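Local atomic coordinates of putative tetR family transcriptional regulator (Streptomyces coelicolor A3, PDB entry 2Q24), a protein that probably binds DNA at cis-regulatory sites and acts as a transcription factor of the TetR family. Residues B[60-65]-B[112-117]; B[164-169]-B[176-181]. All coordinates share one frame; numbering follows the deposited sequence.

Contact 1. Residues B[60-65]-B[112-117]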
ATOM      1  N   ALA B  60      -4.675  -5.185  17.011  1.00 25.26           N
ATOM      2  CA  ALA B  60      -4.173  -3.955  16.400  1.00 26.26           C
ATOM      3  C   ALA B  60      -2.683  -4.133  16.031  1.00 24.99           C
ATOM      4  O   ALA B  60      -2.230  -3.672  14.974  1.00 24.89           O
ATOM      5  CB  ALA B  60      -4.367  -2.819  17.308  1.00 25.85           C
ATOM      6  N   LEU B  61      -1.943  -4.803  16.907  1.00 24.57           N
ATOM      7  CA  LEU B  61      -0.522  -5.149  16.630  1.00 23.03           C
ATOM      8  C   LEU B  61      -0.386  -6.043  15.414  1.00 23.26           C
ATOM      9  O   LEU B  61       0.420  -5.774  14.526  1.00 23.15           O
ATOM     10  CB  LEU B  61       0.170  -5.776  17.868  1.00 23.17           C
ATOM     11  CG  LEU B  61       1.665  -6.054  17.694  1.00 24.57           C
ATOM     12  CD1 LEU B  61       2.414  -4.746  17.355  1.00 23.20           C
ATOM     13  CD2 LEU B  61       2.276  -6.757  18.939  1.00 23.18           C
ATOM     14  N   ILE B  62      -1.173  -7.114  15.356  1.00 22.93           N
ATOM     15  CA  ILE B  62      -1.137  -8.033  14.205  1.00 22.51           C
ATOM     16  C   ILE B  62      -1.466  -7.294  12.915  1.00 22.32           C
ATOM     17  O   ILE B  62      -0.732  -7.404  11.936  1.00 22.49           O
ATOM     18  CB  ILE B  62      -2.181  -9.164  14.402  1.00 22.72           C
ATOM     19  CG1 ILE B  62      -1.735 -10.063  15.568  1.00 22.84           C
ATOM     20  CG2 ILE B  62      -2.345 -10.006  13.117  1.00 23.88           C
ATOM     21  CD1 ILE B  62      -2.892 -10.860  16.190  1.00 21.62           C
ATOM     22  N   GLU B  63      -2.558  -6.529  12.919  1.00 22.47           N
ATOM     23  CA  GLU B  63      -2.933  -5.762  11.698  1.00 22.92           C
ATOM     24  C   GLU B  63      -1.842  -4.806  11.242  1.00 23.02           C
ATOM     25  O   GLU B  63      -1.454  -4.797  10.057  1.00 22.90           O
ATOM     26  CB  GLU B  63      -4.251  -4.995  11.898  1.00 24.40           C
ATOM     27  CG  GLU B  63      -4.512  -4.098  10.702  1.00 25.87           C
ATOM     28  CD  GLU B  63      -5.835  -3.419  10.706  1.00 32.49           C
ATOM     29  OE1 GLU B  63      -6.761  -3.884  11.393  1.00 33.73           O
ATOM     30  OE2 GLU B  63      -5.917  -2.374  10.020  1.00 34.69           O
ATOM     31  N   ALA B  64      -1.347  -3.976  12.162  1.00 23.76           N
ATOM     32  CA  ALA B  64      -0.235  -3.044  11.847  1.00 25.30           C
ATOM     33  C   ALA B  64       1.030  -3.744  11.314  1.00 24.60           C
ATOM     34  O   ALA B  64       1.665  -3.280  10.351  1.00 24.04           O
ATOM     35  CB  ALA B  64       0.114  -2.209  13.077  1.00 25.74           C
ATOM     36  N   ALA B  65       1.384  -4.875  11.929  1.00 24.25           N
ATOM     37  CA  ALA B  65       2.542  -5.687  11.500  1.00 23.86           C
ATOM     38  C   ALA B  65       2.371  -6.188  10.076  1.00 24.48           C
ATOM     39  O   ALA B  65       3.304  -6.034   9.240  1.00 24.72           O
ATOM     40  CB  ALA B  65       2.762  -6.864  12.411  1.00 24.42           C
ATOM     41  N   ARG B 112      -6.533 -14.418  11.147  1.00 32.51           N
ATOM     42  CA  ARG B 112      -7.903 -14.888  11.465  1.00 34.19           C
ATOM     43  C   ARG B 112      -8.516 -14.177  12.679  1.00 33.88           C
ATOM     44  O   ARG B 112      -9.695 -13.819  12.661  1.00 34.19           O
ATOM     45  CB  ARG B 112      -7.866 -16.375  11.766  1.00 35.09           C
ATOM     46  CG  ARG B 112      -8.951 -17.201  11.083  1.00 39.80           C
ATOM     47  CD  ARG B 112      -8.446 -17.676   9.700  1.00 46.32           C
ATOM     48  NE  ARG B 112      -7.290 -18.599   9.732  1.00 49.81           N
ATOM     49  CZ  ARG B 112      -7.029 -19.506  10.685  1.00 49.13           C
ATOM     50  NH1 ARG B 112      -7.832 -19.652  11.739  1.00 50.69           N
ATOM     51  NH2 ARG B 112      -5.948 -20.275  10.585  1.00 48.01           N
ATOM     52  N   ALA B 113      -7.711 -13.969  13.720  1.00 33.02           N
ATOM     53  CA  ALA B 113      -8.178 -13.381  14.984  1.00 31.85           C
ATOM     54  C   ALA B 113      -8.469 -11.882  14.833  1.00 31.72           C
ATOM     55  O   ALA B 113      -9.338 -11.326  15.524  1.00 30.60           O
ATOM     56  CB  ALA B 113      -7.162 -13.619  16.079  1.00 31.99           C
ATOM     57  N   VAL B 114      -7.756 -11.231  13.917  1.00 30.44           N
ATOM     58  CA  VAL B 114      -8.086  -9.858  13.584  1.00 30.34           C
ATOM     59  C   VAL B 114      -9.488  -9.803  12.923  1.00 30.91           C
ATOM     60  O   VAL B 114     -10.315  -8.951  13.294  1.00 30.47           O
ATOM     61  CB  VAL B 114      -7.044  -9.223  12.642  1.00 30.28           C
ATOM     62  CG1 VAL B 114      -7.448  -7.807  12.285  1.00 29.14           C
ATOM     63  CG2 VAL B 114      -5.666  -9.224  13.288  1.00 30.14           C
ATOM     64  N   VAL B 115      -9.736 -10.695  11.969  1.00 30.63           N
ATOM     65  CA  VAL B 115     -11.046 -10.798  11.339  1.00 31.77           C
ATOM     66  C   VAL B 115     -12.141 -11.033  12.374  1.00 32.29           C
ATOM     67  O   VAL B 115     -13.131 -10.304  12.421  1.00 32.46           O
ATOM     68  CB  VAL B 115     -11.084 -11.934  10.299  1.00 31.58           C
ATOM     69  CG1 VAL B 115     -12.473 -12.051   9.691  1.00 33.34           C
ATOM     70  CG2 VAL B 115     -10.040 -11.697   9.218  1.00 30.82           C
ATOM     71  N   ALA B 116     -11.955 -12.055  13.202  1.00 32.87           N
ATOM     72  CA  ALA B 116     -13.017 -12.537  14.076  1.00 33.74           C
ATOM     73  C   ALA B 116     -13.369 -11.500  15.139  1.00 34.17           C
ATOM     74  O   ALA B 116     -14.362 -11.644  15.854  1.00 34.76           O
ATOM     75  CB  ALA B 116     -12.615 -13.852  14.726  1.00 33.79           C
ATOM     76  N   SER B 117     -12.550 -10.459  15.237  1.00 34.00           N
ATOM     77  CA  SER B 117     -12.862  -9.309  16.100  1.00 34.34           C
ATOM     78  C   SER B 117     -13.409  -8.133  15.285  1.00 34.05           C
ATOM     79  O   SER B 117     -13.628  -7.038  15.823  1.00 34.62           O
ATOM     80  CB  SER B 117     -11.620  -8.845  16.885  1.00 34.69           C
ATOM     81  OG  SER B 117     -11.696  -9.216  18.261  1.00 35.96           O
TER

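Contact 2. Residues B[164-169]-B[176-181]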
ATOM      1  N   LEU B 164       2.877 -21.316  -1.340  1.00 23.48           N
ATOM      2  CA  LEU B 164       2.068 -22.395  -0.795  1.00 22.95           C
ATOM      3  C   LEU B 164       2.718 -23.771  -0.866  1.00 22.90           C
ATOM      4  O   LEU B 164       2.524 -24.581   0.037  1.00 23.46           O
ATOM      5  CB  LEU B 164       0.705 -22.455  -1.490  1.00 22.63           C
ATOM      6  CG  LEU B 164      -0.193 -21.235  -1.307  1.00 25.41           C
ATOM      7  CD1 LEU B 164      -1.360 -21.395  -2.272  1.00 26.62           C
ATOM      8  CD2 LEU B 164      -0.706 -21.145   0.143  1.00 31.40           C
ATOM      9  N   THR B 165       3.480 -24.054  -1.915  1.00 21.76           N
ATOM     10  CA  THR B 165       4.076 -25.372  -2.028  1.00 23.15           C
ATOM     11  C   THR B 165       5.415 -25.493  -1.308  1.00 23.48           C
ATOM     12  O   THR B 165       5.820 -26.597  -0.928  1.00 25.01           O
ATOM     13  CB  THR B 165       4.328 -25.765  -3.508  1.00 21.68           C
ATOM     14  OG1 THR B 165       5.167 -24.795  -4.115  1.00 23.23           O
ATOM     15  CG2 THR B 165       3.001 -25.861  -4.300  1.00 22.57           C
ATOM     16  N   SER B 166       6.119 -24.373  -1.156  1.00 25.04           N
ATOM     17  CA  SER B 166       7.541 -24.427  -0.889  1.00 26.47           C
ATOM     18  C   SER B 166       8.015 -23.512   0.236  1.00 28.38           C
ATOM     19  O   SER B 166       9.126 -23.012   0.170  1.00 27.71           O
ATOM     20  CB  SER B 166       8.309 -24.133  -2.195  1.00 26.35           C
ATOM     21  OG  SER B 166       7.814 -24.970  -3.234  1.00 28.67           O
ATOM     22  N   SER B 167       7.190 -23.376   1.274  1.00 29.66           N
ATOM     23  CA  SER B 167       7.464 -22.471   2.400  1.00 32.88           C
ATOM     24  C   SER B 167       8.274 -23.044   3.552  1.00 33.23           C
ATOM     25  O   SER B 167       8.834 -22.270   4.330  1.00 34.26           O
ATOM     26  CB  SER B 167       6.161 -21.890   2.955  1.00 32.71           C
ATOM     27  OG  SER B 167       5.883 -20.712   2.248  1.00 37.00           O
ATOM     28  N   ARG B 168       8.359 -24.362   3.673  1.00 33.50           N
ATOM     29  CA  ARG B 168       9.124 -24.961   4.801  1.00 34.66           C
ATOM     30  C   ARG B 168      10.621 -24.660   4.692  1.00 35.37           C
ATOM     31  O   ARG B 168      11.151 -24.526   3.583  1.00 32.61           O
ATOM     32  CB  ARG B 168       8.933 -26.465   4.856  1.00 34.97           C
ATOM     33  CG  ARG B 168       7.575 -26.900   5.414  1.00 37.54           C
ATOM     34  CD  ARG B 168       7.565 -28.375   5.726  1.00 39.30           C
ATOM     35  NE  ARG B 168       7.488 -29.236   4.547  1.00 40.76           N
ATOM     36  CZ  ARG B 168       8.455 -30.072   4.183  1.00 40.12           C
ATOM     37  NH2 ARG B 168       8.334 -30.831   3.105  1.00 41.47           N
ATOM     38  N   PRO B 169      11.333 -24.603   5.846  1.00 36.80           N
ATOM     39  CA  PRO B 169      12.777 -24.319   5.755  1.00 37.49           C
ATOM     40  C   PRO B 169      13.500 -25.309   4.837  1.00 37.51           C
ATOM     41  O   PRO B 169      14.408 -24.917   4.091  1.00 39.13           O
ATOM     42  CB  PRO B 169      13.273 -24.454   7.220  1.00 38.03           C
ATOM     43  CG  PRO B 169      12.151 -25.172   7.969  1.00 38.20           C
ATOM     44  CD  PRO B 169      10.880 -24.795   7.247  1.00 37.06           C
ATOM     45  N   GLU B 176      13.639 -21.517  -4.597  1.00 24.49           N
ATOM     46  CA  GLU B 176      14.606 -20.740  -5.405  1.00 27.03           C
ATOM     47  C   GLU B 176      14.548 -21.290  -6.821  1.00 25.89           C
ATOM     48  O   GLU B 176      14.465 -20.497  -7.790  1.00 27.17           O
ATOM     49  CB  GLU B 176      16.070 -20.798  -4.873  1.00 27.36           C
ATOM     50  CG  GLU B 176      16.372 -19.875  -3.663  1.00 34.18           C
ATOM     51  CD  GLU B 176      17.324 -20.452  -2.571  1.00 38.09           C
ATOM     52  OE1 GLU B 176      18.115 -21.438  -2.781  1.00 40.67           O
ATOM     53  OE2 GLU B 176      17.255 -19.886  -1.443  1.00 41.57           O
ATOM     54  N   ARG B 177      14.527 -22.612  -6.961  1.00 25.22           N
ATOM     55  CA  ARG B 177      14.417 -23.232  -8.300  1.00 24.84           C
ATOM     56  C   ARG B 177      13.098 -22.924  -9.044  1.00 24.92           C
ATOM     57  O   ARG B 177      13.114 -22.695 -10.259  1.00 23.82           O
ATOM     58  CB  ARG B 177      14.673 -24.730  -8.288  1.00 23.93           C
ATOM     59  CG  ARG B 177      16.186 -25.042  -7.920  1.00 26.67           C
ATOM     60  CD  ARG B 177      16.553 -26.510  -8.085  1.00 28.84           C
ATOM     61  NE  ARG B 177      15.643 -27.415  -7.390  1.00 29.69           N
ATOM     62  CZ  ARG B 177      15.784 -27.873  -6.159  1.00 28.77           C
ATOM     63  NH1 ARG B 177      16.861 -27.581  -5.427  1.00 28.78           N
ATOM     64  NH2 ARG B 177      14.838 -28.669  -5.673  1.00 31.69           N
ATOM     65  N   LEU B 178      11.993 -22.880  -8.301  1.00 23.42           N
ATOM     66  CA  LEU B 178      10.687 -22.484  -8.893  1.00 23.94           C
ATOM     67  C   LEU B 178      10.676 -21.029  -9.320  1.00 25.58           C
ATOM     68  O   LEU B 178      10.176 -20.694 -10.390  1.00 25.33           O
ATOM     69  CB  LEU B 178       9.570 -22.740  -7.878  1.00 23.52           C
ATOM     70  CG  LEU B 178       9.242 -24.225  -7.659  1.00 25.19           C
ATOM     71  CD1 LEU B 178       8.275 -24.321  -6.489  1.00 27.20           C
ATOM     72  CD2 LEU B 178       8.556 -24.814  -8.925  1.00 28.28           C
ATOM     73  N   LEU B 179      11.246 -20.143  -8.495  1.00 25.25           N
ATOM     74  CA  LEU B 179      11.398 -18.756  -8.913  1.00 26.71           C
ATOM     75  C   LEU B 179      12.195 -18.670 -10.215  1.00 26.50           C
ATOM     76  O   LEU B 179      11.799 -17.937 -11.123  1.00 26.44           O
ATOM     77  CB  LEU B 179      12.054 -17.858  -7.829  1.00 27.62           C
ATOM     78  CG  LEU B 179      11.128 -17.483  -6.641  1.00 30.39           C
ATOM     79  CD1 LEU B 179      11.919 -16.685  -5.589  1.00 30.56           C
ATOM     80  CD2 LEU B 179       9.895 -16.672  -7.099  1.00 30.98           C
ATOM     81  N   ASP B 180      13.269 -19.444 -10.318  1.00 26.21           N
ATOM     82  CA  ASP B 180      14.114 -19.416 -11.522  1.00 26.71           C
ATOM     83  C   ASP B 180      13.289 -19.858 -12.747  1.00 24.99           C
ATOM     84  O   ASP B 180      13.395 -19.262 -13.825  1.00 25.56           O
ATOM     85  CB  ASP B 180      15.318 -20.329 -11.333  1.00 26.01           C
ATOM     86  CG  ASP B 180      16.383 -19.703 -10.406  1.00 31.45           C
ATOM     87  OD1 ASP B 180      16.277 -18.496 -10.078  1.00 32.73           O
ATOM     88  OD2 ASP B 180      17.298 -20.421  -9.957  1.00 33.94           O
ATOM     89  N   LEU B 181      12.472 -20.880 -12.559  1.00 24.90           N
ATOM     90  CA  LEU B 181      11.675 -21.453 -13.643  1.00 23.99           C
ATOM     91  C   LEU B 181      10.673 -20.423 -14.118  1.00 24.14           C
ATOM     92  O   LEU B 181      10.508 -20.211 -15.330  1.00 23.40           O
ATOM     93  CB  LEU B 181      10.944 -22.717 -13.190  1.00 24.20           C
ATOM     94  CG  LEU B 181      10.002 -23.378 -14.175  1.00 25.03           C
ATOM     95  CD1 LEU B 181      10.715 -23.836 -15.464  1.00 23.75           C
ATOM     96  CD2 LEU B 181       9.378 -24.567 -13.476  1.00 26.03           C
TER

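Contact 1. Residues B[60-65]-B[112-117]
Ile-62 and Glu-63, near the start of helix 58-75 that follows the predicted helix-turn-helix (36-55), meet Val-114 on helix 108-116. The backbones come closest at Glu-63 CA and Val-114 CA, 6.8 Å apart, and the summed buried surface is 150 Å². The main touch is methyl on methyl: Ile-62 CG2 lies 3.4 Å from Val-114 CG2, shorter than an ordinary carbon-carbon contact, so the packing here is tight. The same Val-114 CG2 is 3.7 Å from the branch carbon CB of Ile-62, and the two side chains run alongside one another, pointing opposite ways. Ile-62 places CG2 opposite its backbone N (chi1 -68°), turning this methyl, rather than the longer CG1 arm, to the valine. The other valine branch, CG1, faces an acid: Glu-63 OE1 is 4.1 Å away, the extended glutamate crossing the valine at about a right angle. No hydrogen bond joins the segments. Glu-63 OE2 forms a salt bridge with Arg-67, which may offset the nearby OE2 of Glu-63 of the second subunit. Phe-28 of helix 17-31 and Met-107 also touch Ile-62, while Pro-121 touches Val-114. Such helix packing is consistent with the junction between the DNA-binding and C-terminal domains of TetR-family regulators.

Contact 2. Residues B[164-169]-B[176-181]
The chain leaves helical geometry at Ser-166, whose CA lies 8.8 Å from Leu-178 CA, the shortest CA separation between residues 164-169 and 176-181. At that spacing the contact is carried by side chains alone, with no hydrogen bond across it and 68 Å² buried in all. Its focus is a single methyl, Leu-178 CD1, presented to two hydroxyl oxygens. Ser-166 OG approaches it to 3.4 Å, and Thr-165 OG1 is farther off, 3.9 Å from Leu-178 CD1. The leucine reaches out because CD1 continues its chain in extended form, anti to CA (chi2 172°). On the threonine side, the hydroxyl does the touching: Thr-165 CG2 stays 5.9 Å from Leu-178 CD1. A chi1 of 58° sets Thr-165 OG1 between its backbone N and carbonyl carbon, and this oxygen comes within 2.8 Å of Ser-166 OG. Both hydroxyls have polar partners of their own although they face a methyl group: Ser-166 OG is hydrogen-bonded to Gln-174 OE1, and Thr-165 OG1 has the carbonyl oxygens of Gly-161 and Ile-162 as partners. Leu-178 also rests on Ile-162, extending the contact back along helix 152-165, and Leu-179, next in sequence, packs on Leu-159 and Ile-162 as well as on Thr-94 and Arg-95 of helix 86-106. Salt bridges from Glu-176 to Arg-95 and from Asp-180 to Arg-91 fix helix 172-185 further to that helix, and the contact lies where helix 152-165 ends, with helix 172-185 packed against both it and helix 86-106.

How the contacts relate
Contact 1 closes along the chain before contact 2 opens, so the two are in series. Their centres are 27 Å apart and their nearest atoms about 12 Å apart, which rules out direct touch. Contact 1 joins two helices distant in sequence, its segments 47 residues apart at their closest ends, whereas those of contact 2, on successive helices, are 7 apart. The former is largely apolar and buried, and its Glu-63 lies near the second subunit; the latter pairs a methyl with hydroxyls, is partly buried, and neither of its segments is touched by that subunit. Helix 86-106 flanks residues 164-169 and 176-181, and leads toward helix 108-116, which carries residues 112-116 of contact 1.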